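Local coordinates for protein nitrite oxidoreductase subunit A (Kuenenia stuttgartiensis, PDB 7B04) that is a molybdopterin oxidoreductase family subunit that holds a molybdenum atom, two MD1 molecules and an iron/sulfur cluster, at residues B[463-468]-B[481-486]; B[769-774]-B[784-789]; B[959-964]-B[1005-1010]. All coordinates share one frame; numbering follows the deposited sequence.

Interaction 1 of 3, residues B[463-468]-B[481-486]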
loop_
_atom_site.group_PDB
_atom_site.type_symbol
_atom_site.label_atom_id
_atom_site.label_comp_id
_atom_site.label_asym_id
_atom_site.label_seq_id
_atom_site.Cartn_x
_atom_site.Cartn_y
_atom_site.Cartn_z
ATOM N N GLU B 463 44.232 20.888 -10.347
ATOM C CA GLU B 463 44.219 22.329 -10.148
ATOM C C GLU B 463 45.134 23.020 -11.151
ATOM O O GLU B 463 46.036 22.413 -11.731
ATOM C CB GLU B 463 44.669 22.696 -8.734
ATOM C CG GLU B 463 43.848 22.059 -7.643
ATOM C CD GLU B 463 44.383 22.382 -6.265
ATOM O OE1 GLU B 463 45.599 22.210 -6.042
ATOM O OE2 GLU B 463 43.583 22.808 -5.404
ATOM N N GLY B 464 44.900 24.317 -11.326
ATOM C CA GLY B 464 45.716 25.110 -12.218
ATOM C C GLY B 464 44.943 26.040 -13.132
ATOM O O GLY B 464 43.844 25.723 -13.599
ATOM N N SER B 465 45.529 27.205 -13.384
ATOM C CA SER B 465 45.027 28.172 -14.348
ATOM C C SER B 465 46.193 28.477 -15.268
ATOM O O SER B 465 47.261 28.884 -14.800
ATOM C CB SER B 465 44.516 29.447 -13.670
ATOM O OG SER B 465 43.402 29.171 -12.842
ATOM N N PHE B 466 46.003 28.282 -16.561
ATOM C CA PHE B 466 47.121 28.315 -17.481
ATOM C C PHE B 466 46.864 29.353 -18.555
ATOM O O PHE B 466 45.716 29.653 -18.896
ATOM C CB PHE B 466 47.342 26.934 -18.107
ATOM C CG PHE B 466 47.502 25.842 -17.092
ATOM C CD1 PHE B 466 48.739 25.576 -16.533
ATOM C CD2 PHE B 466 46.408 25.101 -16.673
ATOM C CE1 PHE B 466 48.887 24.582 -15.586
ATOM C CE2 PHE B 466 46.551 24.104 -15.727
ATOM C CZ PHE B 466 47.793 23.843 -15.185
ATOM N N LYS B 467 47.950 29.872 -19.110
ATOM C CA LYS B 467 47.855 30.793 -20.223
ATOM C C LYS B 467 48.248 30.032 -21.473
ATOM O O LYS B 467 49.302 29.389 -21.518
ATOM C CB LYS B 467 48.761 32.011 -20.022
ATOM N N LEU B 468 47.411 30.141 -22.493
ATOM C CA LEU B 468 47.588 29.401 -23.722
ATOM C C LEU B 468 47.290 30.349 -24.862
ATOM O O LEU B 468 46.674 31.396 -24.677
ATOM C CB LEU B 468 46.639 28.195 -23.810
ATOM C CG LEU B 468 47.098 26.739 -23.718
ATOM C CD1 LEU B 468 47.891 26.484 -22.451
ATOM C CD2 LEU B 468 45.887 25.813 -23.797
ATOM N N LEU B 481 38.380 22.495 -14.607
ATOM C CA LEU B 481 37.001 22.519 -14.128
ATOM C C LEU B 481 36.951 22.595 -12.611
ATOM O O LEU B 481 36.085 23.268 -12.040
ATOM C CB LEU B 481 36.240 21.287 -14.624
ATOM C CG LEU B 481 34.792 21.199 -14.135
ATOM C CD1 LEU B 481 33.974 22.391 -14.623
ATOM C CD2 LEU B 481 34.150 19.884 -14.555
ATOM N N LEU B 482 37.885 21.918 -11.939
ATOM C CA LEU B 482 37.945 21.994 -10.484
ATOM C C LEU B 482 38.271 23.410 -10.026
ATOM O O LEU B 482 37.677 23.909 -9.061
ATOM C CB LEU B 482 38.977 21.000 -9.956
ATOM C CG LEU B 482 38.784 20.474 -8.535
ATOM C CD1 LEU B 482 39.347 19.069 -8.415
ATOM C CD2 LEU B 482 39.444 21.396 -7.529
ATOM N N GLU B 483 39.216 24.072 -10.699
ATOM C CA GLU B 483 39.453 25.484 -10.419
ATOM C C GLU B 483 38.195 26.306 -10.666
ATOM O O GLU B 483 37.840 27.163 -9.850
ATOM C CB GLU B 483 40.621 26.014 -11.251
ATOM C CG GLU B 483 41.993 25.677 -10.678
ATOM C CD GLU B 483 42.296 26.415 -9.386
ATOM O OE1 GLU B 483 41.812 27.554 -9.216
ATOM O OE2 GLU B 483 43.018 25.851 -8.535
ATOM N N MET B 484 37.569 26.060 -11.810
ATOM C CA MET B 484 36.317 26.767 -12.142
ATOM C C MET B 484 35.296 26.373 -11.077
ATOM O O MET B 484 34.566 27.240 -10.611
ATOM C CB MET B 484 35.816 26.396 -13.535
ATOM C CG MET B 484 36.699 26.900 -14.651
ATOM S SD MET B 484 35.865 27.101 -16.230
ATOM C CE MET B 484 35.779 28.877 -16.359
ATOM N N TYR B 485 35.281 25.117 -10.647
ATOM C CA TYR B 485 34.307 24.769 -9.582
ATOM C C TYR B 485 34.640 25.515 -8.287
ATOM O O TYR B 485 33.723 25.942 -7.593
ATOM C CB TYR B 485 34.096 23.261 -9.458
ATOM C CG TYR B 485 32.827 22.780 -10.110
ATOM C CD1 TYR B 485 31.604 22.881 -9.478
ATOM C CD2 TYR B 485 32.846 22.260 -11.380
ATOM C CE1 TYR B 485 30.438 22.454 -10.082
ATOM C CE2 TYR B 485 31.689 21.836 -12.001
ATOM C CZ TYR B 485 30.481 21.933 -11.354
ATOM O OH TYR B 485 29.365 21.507 -11.999
ATOM N N LYS B 486 35.927 25.676 -7.991
ATOM C CA LYS B 486 36.412 26.375 -6.776
ATOM C C LYS B 486 35.872 27.803 -6.787
ATOM O O LYS B 486 35.558 28.305 -5.731
ATOM C CB LYS B 486 37.936 26.440 -6.852
ATOM C CG LYS B 486 38.698 25.564 -5.876
ATOM C CD LYS B 486 40.163 25.527 -6.205
ATOM C CE LYS B 486 40.895 24.351 -5.608
ATOM N NZ LYS B 486 41.751 23.691 -6.615
#

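Interaction 2 of 3, residues B[769-774]-B[784-789]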
loop_
_atom_site.group_PDB
_atom_site.type_symbol
_atom_site.label_atom_id
_atom_site.label_comp_id
_atom_site.label_asym_id
_atom_site.label_seq_id
_atom_site.Cartn_x
_atom_site.Cartn_y
_atom_site.Cartn_z
ATOM N N TYR B 769 7.434 -14.991 -30.661
ATOM C CA TYR B 769 7.922 -13.629 -30.468
ATOM C C TYR B 769 8.763 -13.516 -29.202
ATOM O O TYR B 769 9.754 -12.775 -29.174
ATOM C CB TYR B 769 6.752 -12.647 -30.417
ATOM C CG TYR B 769 5.893 -12.629 -31.661
ATOM C CD1 TYR B 769 6.390 -12.155 -32.869
ATOM C CD2 TYR B 769 4.575 -13.064 -31.622
ATOM C CE1 TYR B 769 5.601 -12.128 -34.005
ATOM C CE2 TYR B 769 3.779 -13.039 -32.751
ATOM C CZ TYR B 769 4.296 -12.572 -33.940
ATOM O OH TYR B 769 3.505 -12.550 -35.065
ATOM N N ILE B 770 8.376 -14.229 -28.141
ATOM C CA ILE B 770 9.150 -14.195 -26.903
ATOM C C ILE B 770 10.542 -14.766 -27.134
ATOM O O ILE B 770 11.542 -14.220 -26.650
ATOM C CB ILE B 770 8.404 -14.946 -25.784
ATOM C CG1 ILE B 770 7.059 -14.278 -25.500
ATOM C CG2 ILE B 770 9.246 -14.998 -24.519
ATOM C CD1 ILE B 770 6.155 -15.081 -24.594
ATOM N N ASN B 771 10.632 -15.873 -27.877
ATOM C CA ASN B 771 11.937 -16.446 -28.192
ATOM C C ASN B 771 12.758 -15.491 -29.046
ATOM O O ASN B 771 13.979 -15.386 -28.878
ATOM C CB ASN B 771 11.766 -17.790 -28.900
ATOM C CG ASN B 771 11.235 -18.871 -27.980
ATOM O OD1 ASN B 771 11.632 -18.965 -26.818
ATOM N ND2 ASN B 771 10.333 -19.696 -28.497
ATOM N N ARG B 772 12.102 -14.782 -29.970
ATOM C CA ARG B 772 12.790 -13.778 -30.771
ATOM C C ARG B 772 13.258 -12.597 -29.933
ATOM O O ARG B 772 14.105 -11.825 -30.392
ATOM C CB ARG B 772 11.884 -13.281 -31.898
ATOM C CG ARG B 772 11.588 -14.312 -32.970
ATOM C CD ARG B 772 10.693 -13.718 -34.042
ATOM N NE ARG B 772 10.322 -14.691 -35.065
ATOM C CZ ARG B 772 9.497 -14.431 -36.071
ATOM N NH1 ARG B 772 8.891 -13.252 -36.144
ATOM N NH2 ARG B 772 9.217 -15.370 -36.966
ATOM N N LEU B 773 12.694 -12.414 -28.740
ATOM C CA LEU B 773 13.170 -11.394 -27.815
ATOM C C LEU B 773 14.255 -11.926 -26.889
ATOM O O LEU B 773 15.237 -11.226 -26.623
ATOM C CB LEU B 773 12.005 -10.844 -26.995
ATOM C CG LEU B 773 11.065 -9.932 -27.778
ATOM C CD1 LEU B 773 9.828 -9.608 -26.963
ATOM C CD2 LEU B 773 11.798 -8.666 -28.183
ATOM N N LEU B 774 14.093 -13.154 -26.389
ATOM C CA LEU B 774 15.147 -13.783 -25.601
ATOM C C LEU B 774 16.412 -13.918 -26.434
ATOM O O LEU B 774 17.459 -13.348 -26.107
ATOM C CB LEU B 774 14.680 -15.146 -25.096
ATOM C CG LEU B 774 13.559 -15.137 -24.061
ATOM C CD1 LEU B 774 12.998 -16.531 -23.892
ATOM C CD2 LEU B 774 14.062 -14.596 -22.733
ATOM N N THR B 784 15.297 -19.874 -23.399
ATOM C CA THR B 784 14.162 -20.228 -24.226
ATOM C C THR B 784 12.891 -20.030 -23.410
ATOM O O THR B 784 12.876 -20.293 -22.201
ATOM C CB THR B 784 14.322 -21.680 -24.693
ATOM O OG1 THR B 784 15.229 -21.734 -25.802
ATOM C CG2 THR B 784 13.000 -22.269 -25.134
ATOM N N CYS B 785 11.836 -19.519 -24.057
ATOM C CA CYS B 785 10.565 -19.322 -23.354
ATOM C C CYS B 785 10.030 -20.643 -22.825
ATOM O O CYS B 785 9.563 -20.734 -21.684
ATOM C CB CYS B 785 9.538 -18.672 -24.299
ATOM S SG CYS B 785 7.831 -18.818 -23.750
ATOM N N GLU B 786 10.104 -21.676 -23.652
ATOM C CA GLU B 786 9.656 -23.011 -23.279
ATOM C C GLU B 786 10.466 -23.569 -22.106
ATOM O O GLU B 786 9.903 -24.170 -21.184
ATOM C CB GLU B 786 9.709 -23.880 -24.540
ATOM C CG GLU B 786 9.031 -23.088 -25.698
ATOM C CD GLU B 786 9.786 -23.109 -27.021
ATOM O OE1 GLU B 786 10.874 -23.716 -27.090
ATOM O OE2 GLU B 786 9.306 -22.465 -27.982
ATOM N N ASP B 787 11.795 -23.431 -22.155
ATOM C CA ASP B 787 12.663 -23.957 -21.095
ATOM C C ASP B 787 12.497 -23.201 -19.780
ATOM O O ASP B 787 12.454 -23.815 -18.707
ATOM C CB ASP B 787 14.122 -23.929 -21.551
ATOM C CG ASP B 787 14.494 -25.148 -22.371
ATOM O OD1 ASP B 787 13.849 -26.205 -22.189
ATOM O OD2 ASP B 787 15.417 -25.053 -23.197
ATOM N N ILE B 788 12.407 -21.869 -19.836
ATOM C CA ILE B 788 12.264 -21.079 -18.608
ATOM C C ILE B 788 10.967 -21.443 -17.901
ATOM O O ILE B 788 10.923 -21.632 -16.679
ATOM C CB ILE B 788 12.313 -19.571 -18.936
ATOM C CG1 ILE B 788 13.747 -19.058 -18.954
ATOM C CG2 ILE B 788 11.472 -18.777 -17.929
ATOM C CD1 ILE B 788 13.900 -17.809 -19.782
ATOM N N LEU B 789 9.933 -21.583 -18.696
ATOM C CA LEU B 789 8.565 -21.853 -18.236
ATOM C C LEU B 789 8.512 -23.231 -17.614
ATOM O O LEU B 789 7.506 -23.540 -17.063
ATOM C CB LEU B 789 7.695 -21.841 -19.485
ATOM C CG LEU B 789 6.742 -20.670 -19.663
ATOM C CD1 LEU B 789 5.699 -21.034 -20.692
ATOM C CD2 LEU B 789 6.072 -20.306 -18.362
#

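Interaction 3 of 3, residues B[959-964]-B[1005-1010]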
loop_
_atom_site.group_PDB
_atom_site.type_symbol
_atom_site.label_atom_id
_atom_site.label_comp_id
_atom_site.label_asym_id
_atom_site.label_seq_id
_atom_site.Cartn_x
_atom_site.Cartn_y
_atom_site.Cartn_z
ATOM N N ILE B 959 -1.858 18.391 6.273
ATOM C CA ILE B 959 -1.565 19.791 6.555
ATOM C C ILE B 959 -1.040 19.889 7.982
ATOM O O ILE B 959 -1.496 19.163 8.873
ATOM C CB ILE B 959 -2.796 20.698 6.323
ATOM C CG1 ILE B 959 -2.429 22.169 6.541
ATOM C CG2 ILE B 959 -3.962 20.271 7.202
ATOM C CD1 ILE B 959 -3.429 23.143 5.955
ATOM N N HIS B 960 -0.079 20.781 8.195
ATOM C CA HIS B 960 0.431 21.019 9.536
ATOM C C HIS B 960 -0.668 21.595 10.429
ATOM O O HIS B 960 -1.452 22.439 9.979
ATOM C CB HIS B 960 1.627 21.972 9.486
ATOM C CG HIS B 960 2.329 22.131 10.797
ATOM N ND1 HIS B 960 1.947 23.062 11.739
ATOM C CD2 HIS B 960 3.389 21.475 11.327
ATOM C CE1 HIS B 960 2.742 22.975 12.790
ATOM N NE2 HIS B 960 3.626 22.019 12.565
ATOM N N PRO B 961 -0.762 21.150 11.689
ATOM C CA PRO B 961 -1.856 21.629 12.557
ATOM C C PRO B 961 -1.914 23.141 12.689
ATOM O O PRO B 961 -3.004 23.725 12.610
ATOM C CB PRO B 961 -1.553 20.945 13.898
ATOM C CG PRO B 961 -0.758 19.739 13.537
ATOM C CD PRO B 961 0.079 20.145 12.361
ATOM N N GLN B 962 -0.769 23.794 12.895
ATOM C CA GLN B 962 -0.765 25.249 13.010
ATOM C C GLN B 962 -1.241 25.896 11.718
ATOM O O GLN B 962 -1.977 26.890 11.745
ATOM C CB GLN B 962 0.631 25.750 13.382
ATOM C CG GLN B 962 0.694 27.242 13.669
ATOM C CD GLN B 962 -0.199 27.650 14.826
ATOM O OE1 GLN B 962 -1.268 28.228 14.626
ATOM N NE2 GLN B 962 0.235 27.349 16.045
ATOM N N ALA B 963 -0.817 25.355 10.573
ATOM C CA ALA B 963 -1.242 25.901 9.290
ATOM C C ALA B 963 -2.760 25.887 9.166
ATOM O O ALA B 963 -3.372 26.894 8.795
ATOM C CB ALA B 963 -0.597 25.119 8.148
ATOM N N ALA B 964 -3.389 24.764 9.512
ATOM C CA ALA B 964 -4.843 24.675 9.412
ATOM C C ALA B 964 -5.528 25.590 10.421
ATOM O O ALA B 964 -6.562 26.194 10.113
ATOM C CB ALA B 964 -5.293 23.229 9.598
ATOM N N ALA B 1005 -9.091 17.340 5.318
ATOM C CA ALA B 1005 -7.791 17.721 5.839
ATOM C C ALA B 1005 -7.415 16.816 7.005
ATOM O O ALA B 1005 -8.271 16.385 7.781
ATOM C CB ALA B 1005 -7.791 19.182 6.295
ATOM N N LYS B 1006 -6.120 16.528 7.120
ATOM C CA LYS B 1006 -5.603 15.651 8.162
ATOM C C LYS B 1006 -4.432 16.335 8.845
ATOM O O LYS B 1006 -3.466 16.724 8.181
ATOM C CB LYS B 1006 -5.166 14.303 7.582
ATOM C CG LYS B 1006 -4.429 13.419 8.576
ATOM C CD LYS B 1006 -3.863 12.168 7.922
ATOM C CE LYS B 1006 -2.989 11.393 8.899
ATOM N NZ LYS B 1006 -2.369 10.188 8.282
ATOM N N TYR B 1007 -4.515 16.477 10.166
ATOM C CA TYR B 1007 -3.404 17.032 10.927
ATOM C C TYR B 1007 -2.245 16.048 10.923
ATOM O O TYR B 1007 -2.396 14.900 11.353
ATOM C CB TYR B 1007 -3.824 17.340 12.362
ATOM C CG TYR B 1007 -4.631 18.605 12.531
ATOM C CD1 TYR B 1007 -4.979 19.384 11.438
ATOM C CD2 TYR B 1007 -5.040 19.023 13.791
ATOM C CE1 TYR B 1007 -5.720 20.536 11.594
ATOM C CE2 TYR B 1007 -5.780 20.178 13.956
ATOM C CZ TYR B 1007 -6.117 20.931 12.853
ATOM O OH TYR B 1007 -6.851 22.083 13.011
ATOM N N ASN B 1008 -1.090 16.495 10.435
ATOM C CA ASN B 1008 0.144 15.718 10.515
ATOM C C ASN B 1008 1.279 16.698 10.782
ATOM O O ASN B 1008 1.771 17.358 9.853
ATOM C CB ASN B 1008 0.393 14.916 9.241
ATOM C CG ASN B 1008 1.484 13.873 9.411
ATOM O OD1 ASN B 1008 2.093 13.761 10.476
ATOM N ND2 ASN B 1008 1.734 13.103 8.359
ATOM N N PRO B 1009 1.723 16.821 12.033
ATOM C CA PRO B 1009 2.834 17.724 12.349
ATOM C C PRO B 1009 4.196 17.217 11.906
ATOM O O PRO B 1009 5.206 17.832 12.255
ATOM C CB PRO B 1009 2.761 17.833 13.880
ATOM C CG PRO B 1009 2.106 16.585 14.318
ATOM C CD PRO B 1009 1.139 16.209 13.239
ATOM N N ALA B 1010 4.238 16.119 11.147
ATOM C CA ALA B 1010 5.480 15.662 10.547
ATOM C C ALA B 1010 5.899 16.537 9.376
ATOM O O ALA B 1010 7.050 16.454 8.938
ATOM C CB ALA B 1010 5.343 14.210 10.087
#

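Interaction 1 of 3, residues B[463-468]-B[481-486]
The backbones come closest where the CA atoms of Glu463 and Glu483 stand 5.7 Å apart, as the loop leading into strand 465-469 passes the first turn of helix 481-488. At Gly464 this loop is nearly extended with a positive phi of 135°, a conformation in which a side chain would be jammed against the preceding carbonyl O, so it is nearly confined to glycine. Against the peptide there lies the side chain of Glu483, its CG 3.3 Å from the backbone N of Gly464. The chain of Glu483 then bends at chi2 (-69°), which turns its carboxylate back along the loop until OE2 reaches 3.6 Å from CB of Glu463. The side chain of Glu463 instead runs on extended beyond CG, and the two carboxylate planes are 49° apart. Their OE2 atoms, 4.4 Å from each other, would probably repel. The position of Lys486 NZ is uncertain in the model, but as built it bridges OE2 of both glutamates and may offset that repulsion. On the apolar flank, CD2 of Leu482 lies beside CG of Glu463. Gly464 is hydrogen-bonded through its backbone to Thr480, whose OG1 is in turn hydrogen-bonded to Glu483 N. The geometry fits a surface salt-bridge network, with an i to i+3 pair in the helix, between a beta hairpin and the helix that directly follows its second strand.

Interaction 2 of 3, residues B[769-774]-B[784-789]
A helix-loop-helix connection sets Asn771, on helix 767-774, against Cys785, the first residue of helix 785-788, with only nine residues between the two segments. The amide of Asn771 spans the start of the second helix with both of its polar atoms. Its OD1 accepts from Cys785 N at 2.8 Å, and the bond is nearly straight at both ends, 166° at the hydrogen and 164° at the oxygen. Its ND2 donates to OE2 of Glu786 at 3.0 Å, from well above the carboxylate plane; the two flat groups are turned almost perpendicular. Two bonds of opposite polarity probably fix the amide's orientation. Beneath them the packing is apolar. SG of Cys785 is anti to its backbone N (chi1 163°), which swings the sulfur to the Ile770 side, while CB sits 3.7 Å from CG2 of Ile770. CD1 of Leu774 also lies 4.1 Å from this CB, and CD2 of Leu774 comes alongside CD1 of Ile788. Ile770 goes on to touch Ile234 in a loop, and Ile788 touches Ile719 on strand 716-720. The whole is a helix-loop-helix unit in which a side chain of the first helix binds a first-turn N-H of the second, where intrahelical acceptors are lacking.

Interaction 3 of 3, residues B[959-964]-B[1005-1010]
Ile959 opens the contact as a strand residue paired in parallel with Tyr1007: its N donates to Lys1006 O at 3.0 Å, and its O accepts from Asn1008 N at 3.1 Å. The same carbonyl also meets CA of Tyr1007 in a CA-H...O contact, and CG2 of Ile959 packs 4.1 Å from CB of Ala1005. At His960 the chain leaves the sheet. Its ring, swung anti to the backbone N (chi1 -172°), lets ND1 accept from Gln962 N at 3.0 Å, a capping bond from the N-cap residue of helix 961-966, the donor tilted from the ring plane; CD2 lies near CA of Pro1009. Pro961 then covers Tyr1007: its CA stands 4.0 Å from the ring centroid and only 9° off the normal, a CH-pi contact, with CB over the same face. Its CD reaches 3.9 Å from CB of Pro1009, the two side chains crossing at about a right angle. One turn on, Ala964 CB approaches CE1 of Tyr1007 obliquely. The phenol OH is hydrogen-bonded to Ile969 O. Asn1008 closes an Asx turn through OD1 and Ala1010 N, and its ND2 is hydrogen-bonded to His958 ND1 and to Asp147 O of the subunit B chain. Backbone bonds thus fix the strand register, apolar contacts seat the helix on the tyrosine, and Asn1008 ties the turn to strand 956-959 and to subunit B.

The three contacts illustrate how separate parts of one large subunit are held by independent local joints. They follow one another along the chain, each closing before the next opens, and none touches another. Centre to centre, interaction 1 lies about 54 Å from interaction 2 and about 49 Å from interaction 3, while interactions 2 and 3 are about 53 Å apart on opposite sides of the chain's centre. Burial differs too: interaction 1 is at the surface, interaction 2 partly buried and interaction 3 buried. Interaction 3 alone meets subunit B, and the side chain of its Asn1008 is about 10 Å from a bound MD1, near the ligand without touching it.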